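Local coordinates for Nitrate/nitrite sensor protein NarX (PDB 3EZI) that senses nitrate and nitrite in the periplasm and, as a membrane-bound histidine kinase, relays their availability to the response regulators NarL and NarP, at residues K34-T39 with D63-E68. Numbering follows the deposited sequence.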
loop_
_atom_site.group_PDB
_atom_site.type_symbol
_atom_site.label_atom_id
_atom_site.label_comp_id
_atom_site.label_asym_id
_atom_site.label_seq_id
_atom_site.Cartn_x
_atom_site.Cartn_y
_atom_site.Cartn_z
ATOM N N LYS A 34 -2.627 8.433 -7.836
ATOM C CA LYS A 34 -3.162 9.443 -6.922
ATOM C C LYS A 34 -4.102 8.841 -5.872
ATOM O O LYS A 34 -4.053 9.165 -4.676
ATOM C CB LYS A 34 -3.899 10.534 -7.728
ATOM C CG LYS A 34 -4.423 11.661 -6.829
ATOM C CD LYS A 34 -3.262 12.309 -6.093
ATOM C CE LYS A 34 -3.638 13.430 -5.123
ATOM N NZ LYS A 34 -2.384 14.008 -4.519
ATOM N N GLU A 35 -4.974 7.957 -6.325
ATOM C CA GLU A 35 -5.918 7.291 -5.441
ATOM C C GLU A 35 -5.150 6.480 -4.394
ATOM O O GLU A 35 -5.487 6.496 -3.204
ATOM C CB GLU A 35 -6.802 6.360 -6.269
ATOM C CG GLU A 35 -8.050 5.861 -5.582
ATOM C CD GLU A 35 -8.888 5.011 -6.522
ATOM O OE1 GLU A 35 -9.112 5.453 -7.673
ATOM O OE2 GLU A 35 -9.313 3.910 -6.113
ATOM N N MET A 36 -4.097 5.796 -4.831
ATOM C CA MET A 36 -3.311 4.986 -3.904
ATOM C C MET A 36 -2.587 5.866 -2.872
ATOM O O MET A 36 -2.493 5.521 -1.681
ATOM C CB MET A 36 -2.339 4.127 -4.704
ATOM C CG MET A 36 -1.824 2.988 -3.947
ATOM S SD MET A 36 -0.921 1.833 -5.004
ATOM C CE MET A 36 -0.513 0.702 -3.741
ATOM N N GLU A 37 -2.099 7.025 -3.306
ATOM C CA GLU A 37 -1.439 7.944 -2.360
ATOM C C GLU A 37 -2.427 8.454 -1.269
ATOM O O GLU A 37 -2.096 8.527 -0.051
ATOM C CB GLU A 37 -0.866 9.156 -3.123
ATOM C CG GLU A 37 -0.116 10.117 -2.225
ATOM C CD GLU A 37 0.359 11.362 -2.953
ATOM O OE1 GLU A 37 1.263 12.039 -2.419
ATOM O OE2 GLU A 37 -0.176 11.671 -4.046
ATOM N N GLN A 38 -3.649 8.776 -1.682
ATOM C CA GLN A 38 -4.634 9.291 -0.734
ATOM C C GLN A 38 -4.996 8.235 0.303
ATOM O O GLN A 38 -5.292 8.560 1.455
ATOM C CB GLN A 38 -5.927 9.702 -1.462
ATOM C CG GLN A 38 -5.702 10.631 -2.634
ATOM C CD GLN A 38 -5.733 12.099 -2.255
ATOM O OE1 GLN A 38 -5.045 12.527 -1.336
ATOM N NE2 GLN A 38 -6.518 12.885 -2.989
ATOM N N THR A 39 -4.996 6.980 -0.142
ATOM C CA THR A 39 -5.348 5.866 0.723
ATOM C C THR A 39 -4.197 5.577 1.697
ATOM O O THR A 39 -4.435 5.395 2.916
ATOM C CB THR A 39 -5.669 4.594 -0.129
ATOM O OG1 THR A 39 -6.748 4.888 -1.060
ATOM C CG2 THR A 39 -6.157 3.460 0.810
ATOM N N ASP A 63 7.012 4.764 3.318
ATOM C CA ASP A 63 8.357 5.026 2.777
ATOM C C ASP A 63 8.666 4.073 1.624
ATOM O O ASP A 63 9.226 4.502 0.611
ATOM C CB ASP A 63 9.460 4.839 3.853
ATOM C CG ASP A 63 9.440 5.907 4.919
ATOM O OD1 ASP A 63 8.739 6.938 4.745
ATOM O OD2 ASP A 63 10.154 5.679 5.946
ATOM N N TYR A 64 8.324 2.783 1.783
ATOM C CA TYR A 64 8.572 1.808 0.716
ATOM C C TYR A 64 7.727 2.174 -0.517
ATOM O O TYR A 64 8.201 2.158 -1.664
ATOM C CB TYR A 64 8.225 0.398 1.225
ATOM C CG TYR A 64 8.436 -0.702 0.197
ATOM C CD1 TYR A 64 9.689 -1.279 0.027
ATOM C CD2 TYR A 64 7.381 -1.171 -0.576
ATOM C CE1 TYR A 64 9.889 -2.305 -0.880
ATOM C CE2 TYR A 64 7.567 -2.194 -1.494
ATOM C CZ TYR A 64 8.830 -2.754 -1.632
ATOM O OH TYR A 64 9.021 -3.794 -2.523
ATOM N N TRP A 65 6.462 2.507 -0.290
ATOM C CA TRP A 65 5.609 2.887 -1.407
ATOM C C TRP A 65 6.239 4.041 -2.226
ATOM O O TRP A 65 6.340 3.988 -3.457
ATOM C CB TRP A 65 4.251 3.335 -0.839
ATOM C CG TRP A 65 3.218 3.653 -1.895
ATOM C CD1 TRP A 65 2.445 2.754 -2.604
ATOM C CD2 TRP A 65 2.898 4.951 -2.401
ATOM N NE1 TRP A 65 1.667 3.437 -3.533
ATOM C CE2 TRP A 65 1.934 4.779 -3.433
ATOM C CE3 TRP A 65 3.335 6.250 -2.086
ATOM C CZ2 TRP A 65 1.408 5.863 -4.152
ATOM C CZ3 TRP A 65 2.812 7.323 -2.798
ATOM C CH2 TRP A 65 1.861 7.122 -3.824
ATOM N N ARG A 66 6.605 5.120 -1.546
ATOM C CA ARG A 66 7.170 6.281 -2.241
ATOM C C ARG A 66 8.583 6.126 -2.816
ATOM O O ARG A 66 8.882 6.612 -3.914
ATOM C CB ARG A 66 7.199 7.500 -1.292
ATOM C CG ARG A 66 6.264 8.627 -1.717
ATOM C CD ARG A 66 6.468 9.878 -0.894
ATOM N NE ARG A 66 5.214 10.475 -0.417
ATOM C CZ ARG A 66 4.261 10.977 -1.191
ATOM N NH1 ARG A 66 4.379 10.972 -2.504
ATOM N NH2 ARG A 66 3.184 11.495 -0.621
ATOM N N ASN A 67 9.459 5.462 -2.066
ATOM C CA ASN A 67 10.861 5.362 -2.473
ATOM C C ASN A 67 11.279 4.137 -3.244
ATOM O O ASN A 67 12.357 4.115 -3.839
ATOM C CB ASN A 67 11.740 5.484 -1.228
ATOM C CG ASN A 67 11.440 6.732 -0.425
ATOM O OD1 ASN A 67 10.929 7.708 -0.960
ATOM N ND2 ASN A 67 11.774 6.707 0.854
ATOM N N GLU A 68 10.445 3.099 -3.262
ATOM C CA GLU A 68 10.827 1.884 -3.957
ATOM C C GLU A 68 9.790 1.347 -4.927
ATOM O O GLU A 68 10.085 1.025 -6.096
ATOM C CB GLU A 68 11.202 0.795 -2.906
ATOM C CG GLU A 68 12.552 1.101 -2.175
ATOM C CD GLU A 68 12.891 0.166 -0.994
ATOM O OE1 GLU A 68 13.021 -1.030 -1.202
ATOM O OE2 GLU A 68 13.015 0.644 0.153
#
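E37 and W65 mark the register where helices 30-40 and 55-75 run roughly antiparallel, their local axes 11.6 Å apart at 148°. At this spacing the indole spans much of the distance: with CG anti to the backbone N (chi1 -175°), W65 puts its CH2 3.5 Å from E37 CB. The extended M36 chain runs alongside the indole, pointing the other way. M36 SD meets the ring edge 3.4 Å from W65 NE1, combining a Met-aromatic contact with a weak N-H...S hydrogen bond. The buried M36 and W65 join two helices of the four-helix bundle of the NarX periplasmic sensor domain; M36 also packs against L19 of helix 3-22 and F89 of helix 82-99. Beside the indole runs a salt-bridge network. E37 OE1 lies nearly in the R66 guanidinium plane, at its edge, and takes R66 NH2 on its anti side at 2.7 Å (N-H...O 161°), while NH1 bonds it weakly. K34 NZ approaches E37 OE2 from above the carboxylate plane, at 3.2 Å. Losing the E37 carboxylate to an alanine would probably leave K34 and R66 without their shared anionic mate. W65 CZ3 lies 4.0 Å above one face of the R66 guanidinium, off its centre.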